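Local atomic coordinates of Thg1-like uncharacterized protein (Bacillus thuringiensis, PDB entry 4KGM), a protein that probably adds nucleotides to the 5' end of tRNA, as a bacterial Thg1-like relative of tRNA(His) guanylyltransferase that binds ATP and magnesium. Residues Ile64-Glu76 and Trp195-Tyr207. Numbering follows the deposited sequence.
Sequences IMGAKLVYHQSDE and WQKRGICIIKEFY. With MG (magnesium ion), chain G; MG (magnesium ion), chain H; ATP (adenosine-5'-triphosphate), chain E.
Cys201 SG lies between two side chains of strand 67-73: Leu69 CD2 is 3.7 Å from the sulfur, and Tyr71 CD1 meets it from the ring's edge. With SG 80° off the ring normal, this is a sulfur-aromatic contact made beside the ring. Leu69 spreads its two methyls along strand 200-206, CD2 to the sulfur and CD1 to Ile203 CD1 at 3.9 Å, the two side chains crossing at a slant; Phe144 and Phe236, from two helices, also touch Leu69. The other face of the sheet carries the directly opposed pair Val70 and Ile202, whose CB atoms stand 3.9 Å apart, and Ile202 also touches Cys57 of helix 47-63.

Between these faces, Val70 and Ile202 form a hydrogen-bonded antiparallel pair, Ile202 N to Val70 O at 2.7 Å, and His72 and Ile200 form another. Tyr71 has CG anti to its backbone N (chi1 173°), which sends the ring along the partner strand until OH donates to Arg198 O at 2.6 Å, coming from above that carbonyl's plane. Gly199, at positive phi, turns the chain from helix into strand just there. At the other end, one water links Lys68 O to Lys204 N.

Beyond the strand, Asp75 bridges both magnesium ions, OD2 holding one at 2.1 Å and OD1 the other, while ATP O2A binds both as well. Asp30 joins this cluster from strand 25-31, giving the two-metal carboxylate site of a polymerase-like palm, whose antiparallel sheet strand 200-206 extends.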
loop_
_atom_site.group_PDB
_atom_site.type_symbol
_atom_site.label_atom_id
_atom_site.label_comp_id
_atom_site.label_asym_id
_atom_site.label_seq_id
_atom_site.Cartn_x
_atom_site.Cartn_y
_atom_site.Cartn_z
ATOM N N ILE A 64 -14.388 1.569 20.067
ATOM C CA ILE A 64 -13.242 1.080 19.305
ATOM C C ILE A 64 -12.553 -0.087 20.006
ATOM O O ILE A 64 -12.060 0.050 21.126
ATOM C CB ILE A 64 -12.222 2.203 19.034
ATOM C CG1 ILE A 64 -12.821 3.243 18.084
ATOM C CG2 ILE A 64 -10.948 1.630 18.443
ATOM C CD1 ILE A 64 -11.917 4.428 17.824
ATOM N N MET A 65 -12.530 -1.237 19.337
ATOM C CA MET A 65 -11.914 -2.441 19.887
ATOM C C MET A 65 -10.417 -2.247 20.116
ATOM O O MET A 65 -9.676 -1.923 19.188
ATOM C CB MET A 65 -12.150 -3.635 18.957
ATOM C CG MET A 65 -11.521 -4.935 19.439
ATOM S SD MET A 65 -11.762 -6.313 18.291
ATOM C CE MET A 65 -13.537 -6.253 18.057
ATOM N N GLY A 66 -9.985 -2.438 21.358
ATOM C CA GLY A 66 -8.580 -2.318 21.707
ATOM C C GLY A 66 -8.143 -0.919 22.102
ATOM O O GLY A 66 -6.956 -0.681 22.328
ATOM N N ALA A 67 -9.092 0.008 22.187
ATOM C CA ALA A 67 -8.782 1.390 22.555
ATOM C C ALA A 67 -8.271 1.486 23.991
ATOM O O ALA A 67 -8.919 1.016 24.926
ATOM C CB ALA A 67 -9.996 2.284 22.358
ATOM N N LYS A 68 -7.104 2.099 24.155
ATOM C CA LYS A 68 -6.468 2.197 25.462
ATOM C C LYS A 68 -6.401 3.634 25.965
ATOM O O LYS A 68 -6.580 3.892 27.154
ATOM C CB LYS A 68 -5.061 1.597 25.410
ATOM C CG LYS A 68 -5.042 0.096 25.173
ATOM C CD LYS A 68 -5.611 -0.652 26.366
ATOM C CE LYS A 68 -5.741 -2.138 26.077
ATOM N NZ LYS A 68 -6.793 -2.414 25.060
ATOM N N LEU A 69 -6.143 4.568 25.057
ATOM C CA LEU A 69 -5.998 5.965 25.438
ATOM C C LEU A 69 -6.386 6.901 24.299
ATOM O O LEU A 69 -6.119 6.622 23.131
ATOM C CB LEU A 69 -4.561 6.244 25.896
ATOM C CG LEU A 69 -4.235 7.619 26.488
ATOM C CD1 LEU A 69 -3.214 7.480 27.604
ATOM C CD2 LEU A 69 -3.714 8.572 25.421
ATOM N N VAL A 70 -7.025 8.011 24.654
ATOM C CA VAL A 70 -7.351 9.052 23.690
ATOM C C VAL A 70 -6.741 10.369 24.150
ATOM O O VAL A 70 -6.767 10.686 25.335
ATOM C CB VAL A 70 -8.869 9.226 23.542
ATOM C CG1 VAL A 70 -9.180 10.217 22.432
ATOM C CG2 VAL A 70 -9.536 7.884 23.266
ATOM N N TYR A 71 -6.184 11.130 23.215
ATOM C CA TYR A 71 -5.608 12.429 23.538
ATOM C C TYR A 71 -6.226 13.542 22.699
ATOM O O TYR A 71 -6.231 13.473 21.470
ATOM C CB TYR A 71 -4.090 12.409 23.342
ATOM C CG TYR A 71 -3.445 13.767 23.486
ATOM C CD1 TYR A 71 -3.217 14.320 24.741
ATOM C CD2 TYR A 71 -3.062 14.499 22.369
ATOM C CE1 TYR A 71 -2.628 15.563 24.878
ATOM C CE2 TYR A 71 -2.474 15.741 22.496
ATOM C CZ TYR A 71 -2.258 16.268 23.753
ATOM O OH TYR A 71 -1.670 17.507 23.884
ATOM N N HIS A 72 -6.742 14.570 23.368
ATOM C CA HIS A 72 -7.318 15.710 22.661
ATOM C C HIS A 72 -6.473 16.973 22.766
ATOM O O HIS A 72 -5.869 17.256 23.801
ATOM C CB HIS A 72 -8.736 16.014 23.142
ATOM C CG HIS A 72 -9.286 17.294 22.591
ATOM N ND1 HIS A 72 -9.375 18.450 23.337
ATOM C CD2 HIS A 72 -9.740 17.609 21.355
ATOM C CE1 HIS A 72 -9.880 19.416 22.590
ATOM N NE2 HIS A 72 -10.109 18.932 21.382
ATOM N N GLN A 73 -6.450 17.726 21.673
ATOM C CA GLN A 73 -5.819 19.036 21.621
ATOM C C GLN A 73 -6.338 19.765 20.387
ATOM O O GLN A 73 -6.381 19.190 19.300
ATOM C CB GLN A 73 -4.298 18.902 21.568
ATOM C CG GLN A 73 -3.601 20.071 20.900
ATOM C CD GLN A 73 -3.159 19.752 19.489
ATOM O OE1 GLN A 73 -3.590 20.393 18.531
ATOM N NE2 GLN A 73 -2.286 18.761 19.353
ATOM N N SER A 74 -6.741 21.022 20.565
ATOM C CA SER A 74 -7.323 21.815 19.484
ATOM C C SER A 74 -8.483 21.083 18.809
ATOM O O SER A 74 -9.476 20.746 19.453
ATOM C CB SER A 74 -6.260 22.186 18.444
ATOM O OG SER A 74 -5.136 22.795 19.053
ATOM N N ASP A 75 -8.341 20.828 17.513
ATOM C CA ASP A 75 -9.384 20.149 16.751
ATOM C C ASP A 75 -8.957 18.745 16.328
ATOM O O ASP A 75 -9.517 18.176 15.391
ATOM C CB ASP A 75 -9.760 20.966 15.515
ATOM C CG ASP A 75 -8.636 21.037 14.501
ATOM O OD1 ASP A 75 -7.458 20.985 14.914
ATOM O OD2 ASP A 75 -8.932 21.140 13.291
ATOM N N GLU A 76 -7.966 18.189 17.016
ATOM C CA GLU A 76 -7.467 16.867 16.667
ATOM C C GLU A 76 -7.683 15.853 17.786
ATOM O O GLU A 76 -7.707 16.206 18.967
ATOM C CB GLU A 76 -5.989 16.919 16.278
ATOM C CG GLU A 76 -5.038 16.937 17.458
ATOM C CD GLU A 76 -3.594 16.780 17.041
ATOM O OE1 GLU A 76 -3.250 17.196 15.914
ATOM O OE2 GLU A 76 -2.805 16.229 17.836
ATOM N N TRP A 195 -5.550 21.597 30.156
ATOM C CA TRP A 195 -6.059 21.266 28.827
ATOM C C TRP A 195 -5.840 22.371 27.796
ATOM O O TRP A 195 -5.813 22.111 26.594
ATOM C CB TRP A 195 -7.540 20.869 28.883
ATOM C CG TRP A 195 -8.492 22.003 29.130
ATOM C CD1 TRP A 195 -8.981 22.415 30.335
ATOM C CD2 TRP A 195 -9.091 22.853 28.143
ATOM N NE1 TRP A 195 -9.839 23.475 30.162
ATOM C CE2 TRP A 195 -9.923 23.763 28.825
ATOM C CE3 TRP A 195 -9.000 22.937 26.750
ATOM C CZ2 TRP A 195 -10.661 24.743 28.162
ATOM C CZ3 TRP A 195 -9.731 23.911 26.093
ATOM C CH2 TRP A 195 -10.551 24.800 26.799
ATOM N N GLN A 196 -5.684 23.603 28.267
ATOM C CA GLN A 196 -5.419 24.721 27.371
ATOM C C GLN A 196 -3.940 24.801 27.019
ATOM O O GLN A 196 -3.579 25.221 25.924
ATOM C CB GLN A 196 -5.881 26.039 27.993
ATOM C CG GLN A 196 -7.386 26.157 28.145
ATOM C CD GLN A 196 -7.809 27.479 28.754
ATOM O OE1 GLN A 196 -6.974 28.281 29.176
ATOM N NE2 GLN A 196 -9.115 27.714 28.803
ATOM N N LYS A 197 -3.091 24.385 27.952
ATOM C CA LYS A 197 -1.647 24.487 27.771
ATOM C C LYS A 197 -1.064 23.325 26.969
ATOM O O LYS A 197 -0.242 23.532 26.078
ATOM C CB LYS A 197 -0.944 24.593 29.128
ATOM N N ARG A 198 -1.489 22.106 27.286
ATOM C CA ARG A 198 -0.915 20.919 26.659
ATOM C C ARG A 198 -1.947 19.823 26.386
ATOM O O ARG A 198 -1.592 18.652 26.239
ATOM C CB ARG A 198 0.211 20.359 27.531
ATOM C CG ARG A 198 -0.239 19.965 28.929
ATOM C CD ARG A 198 0.856 19.224 29.677
ATOM N NE ARG A 198 0.408 18.777 30.993
ATOM C CZ ARG A 198 0.617 19.448 32.121
ATOM N NH1 ARG A 198 1.275 20.599 32.097
ATOM N NH2 ARG A 198 0.172 18.967 33.273
ATOM N N GLY A 199 -3.220 20.203 26.320
ATOM C CA GLY A 199 -4.290 19.253 26.064
ATOM C C GLY A 199 -4.478 18.259 27.195
ATOM O O GLY A 199 -3.785 18.326 28.210
ATOM N N ILE A 200 -5.419 17.335 27.024
ATOM C CA ILE A 200 -5.665 16.303 28.028
ATOM C C ILE A 200 -5.897 14.926 27.415
ATOM O O ILE A 200 -6.069 14.793 26.202
ATOM C CB ILE A 200 -6.858 16.662 28.944
ATOM C CG1 ILE A 200 -7.989 17.308 28.138
ATOM C CG2 ILE A 200 -6.411 17.587 30.065
ATOM C CD1 ILE A 200 -8.896 16.322 27.430
ATOM N N CYS A 201 -5.908 13.907 28.267
ATOM C CA CYS A 201 -6.160 12.542 27.827
ATOM C C CYS A 201 -7.496 12.020 28.343
ATOM O O CYS A 201 -8.073 12.572 29.281
ATOM C CB CYS A 201 -5.035 11.609 28.282
ATOM S SG CYS A 201 -3.531 11.707 27.296
ATOM N N ILE A 202 -7.979 10.955 27.712
ATOM C CA ILE A 202 -9.183 10.265 28.156
ATOM C C ILE A 202 -8.823 8.821 28.473
ATOM O O ILE A 202 -8.433 8.064 27.586
ATOM C CB ILE A 202 -10.269 10.274 27.070
ATOM C CG1 ILE A 202 -10.466 11.691 26.527
ATOM C CG2 ILE A 202 -11.569 9.703 27.612
ATOM C CD1 ILE A 202 -10.906 12.688 27.562
ATOM N N ILE A 203 -8.943 8.446 29.743
ATOM C CA ILE A 203 -8.554 7.115 30.191
ATOM C C ILE A 203 -9.710 6.428 30.909
ATOM O O ILE A 203 -10.514 7.083 31.570
ATOM C CB ILE A 203 -7.325 7.179 31.134
ATOM C CG1 ILE A 203 -6.140 7.836 30.425
ATOM C CG2 ILE A 203 -6.923 5.793 31.622
ATOM C CD1 ILE A 203 -4.826 7.649 31.148
ATOM N N LYS A 204 -9.802 5.111 30.758
ATOM C CA LYS A 204 -10.767 4.322 31.507
ATOM C C LYS A 204 -10.436 4.371 32.995
ATOM O O LYS A 204 -9.334 4.010 33.408
ATOM C CB LYS A 204 -10.771 2.873 31.019
ATOM C CG LYS A 204 -11.697 1.959 31.804
ATOM C CD LYS A 204 -11.677 0.542 31.253
ATOM C CE LYS A 204 -12.147 0.506 29.808
ATOM N NZ LYS A 204 -12.118 -0.874 29.252
ATOM N N GLU A 205 -11.392 4.831 33.797
ATOM C CA GLU A 205 -11.209 4.904 35.239
ATOM C C GLU A 205 -12.068 3.856 35.936
ATOM O O GLU A 205 -13.208 3.613 35.538
ATOM C CB GLU A 205 -11.555 6.301 35.757
ATOM N N PHE A 206 -11.515 3.237 36.974
ATOM C CA PHE A 206 -12.214 2.179 37.694
ATOM C C PHE A 206 -12.814 2.680 39.005
ATOM O O PHE A 206 -12.264 3.572 39.651
ATOM C CB PHE A 206 -11.276 0.996 37.947
ATOM C CG PHE A 206 -10.908 0.240 36.702
ATOM C CD1 PHE A 206 -11.624 -0.884 36.322
ATOM C CD2 PHE A 206 -9.851 0.655 35.907
ATOM C CE1 PHE A 206 -11.291 -1.582 35.176
ATOM C CE2 PHE A 206 -9.513 -0.037 34.758
ATOM C CZ PHE A 206 -10.234 -1.158 34.392
ATOM N N TYR A 207 -13.948 2.100 39.388
ATOM C CA TYR A 207 -14.653 2.514 40.596
ATOM C C TYR A 207 -15.551 1.399 41.123
ATOM O O TYR A 207 -16.198 0.692 40.349
ATOM C CB TYR A 207 -15.479 3.775 40.330
ATOM C CG TYR A 207 -16.644 3.561 39.388
ATOM C CD1 TYR A 207 -17.935 3.420 39.875
ATOM C CD2 TYR A 207 -16.451 3.496 38.014
ATOM C CE1 TYR A 207 -19.005 3.222 39.021
ATOM C CE2 TYR A 207 -17.514 3.299 37.151
ATOM C CZ TYR A 207 -18.790 3.162 37.661
ATOM O OH TYR A 207 -19.854 2.965 36.811
HETATM MG MG MG G . -8.251 20.865 11.291
HETATM MG MG MG H . -5.733 20.634 13.360
HETATM P PG ATP E . -7.725 21.849 7.906
HETATM O O1G ATP E . -6.251 22.059 7.653
HETATM O O2G ATP E . -8.545 21.574 6.667
HETATM O O3G ATP E . -8.017 20.911 9.053
HETATM P PB ATP E . -8.133 23.784 9.928
HETATM O O1B ATP E . -8.852 22.792 10.812
HETATM O O2B ATP E . -8.542 25.236 9.977
HETATM O O3B ATP E . -8.236 23.302 8.394
HETATM P PA ATP E . -6.036 23.529 11.737
HETATM O O1A ATP E . -4.567 23.869 11.801
HETATM O O2A ATP E . -6.534 22.192 12.231
HETATM O O3A ATP E . -6.552 23.725 10.227
HETATM O "O5'" ATP E . -6.878 24.682 12.485
HETATM C "C5'" ATP E . -7.452 24.457 13.770
HETATM C "C4'" ATP E . -8.313 25.657 14.146
HETATM O "O4'" ATP E . -9.256 25.313 15.162
HETATM C "C3'" ATP E . -7.474 26.807 14.681
HETATM O "O3'" ATP E . -7.479 27.889 13.746
HETATM C "C2'" ATP E . -8.142 27.234 15.975
HETATM O "O2'" ATP E . -8.443 28.633 15.939
HETATM C "C1'" ATP E . -9.421 26.416 16.057
HETATM N N9 ATP E . -9.663 25.942 17.445
HETATM C C8 ATP E . -9.163 24.823 18.001
HETATM N N7 ATP E . -9.581 24.685 19.285
HETATM C C5 ATP E . -10.372 25.735 19.568
HETATM C C6 ATP E . -11.143 26.208 20.742
HETATM N N6 ATP E . -11.153 25.509 21.903
HETATM N N1 ATP E . -11.838 27.360 20.615
HETATM C C2 ATP E . -11.837 28.064 19.468
HETATM N N3 ATP E . -11.162 27.696 18.365
HETATM C C4 ATP E . -10.423 26.561 18.352
HETATM O O HOH W 1 -7.901 3.409 29.465
HETATM O O HOH W 2 -7.883 20.365 24.889
HETATM O O HOH W 3 -3.954 20.027 12.779
#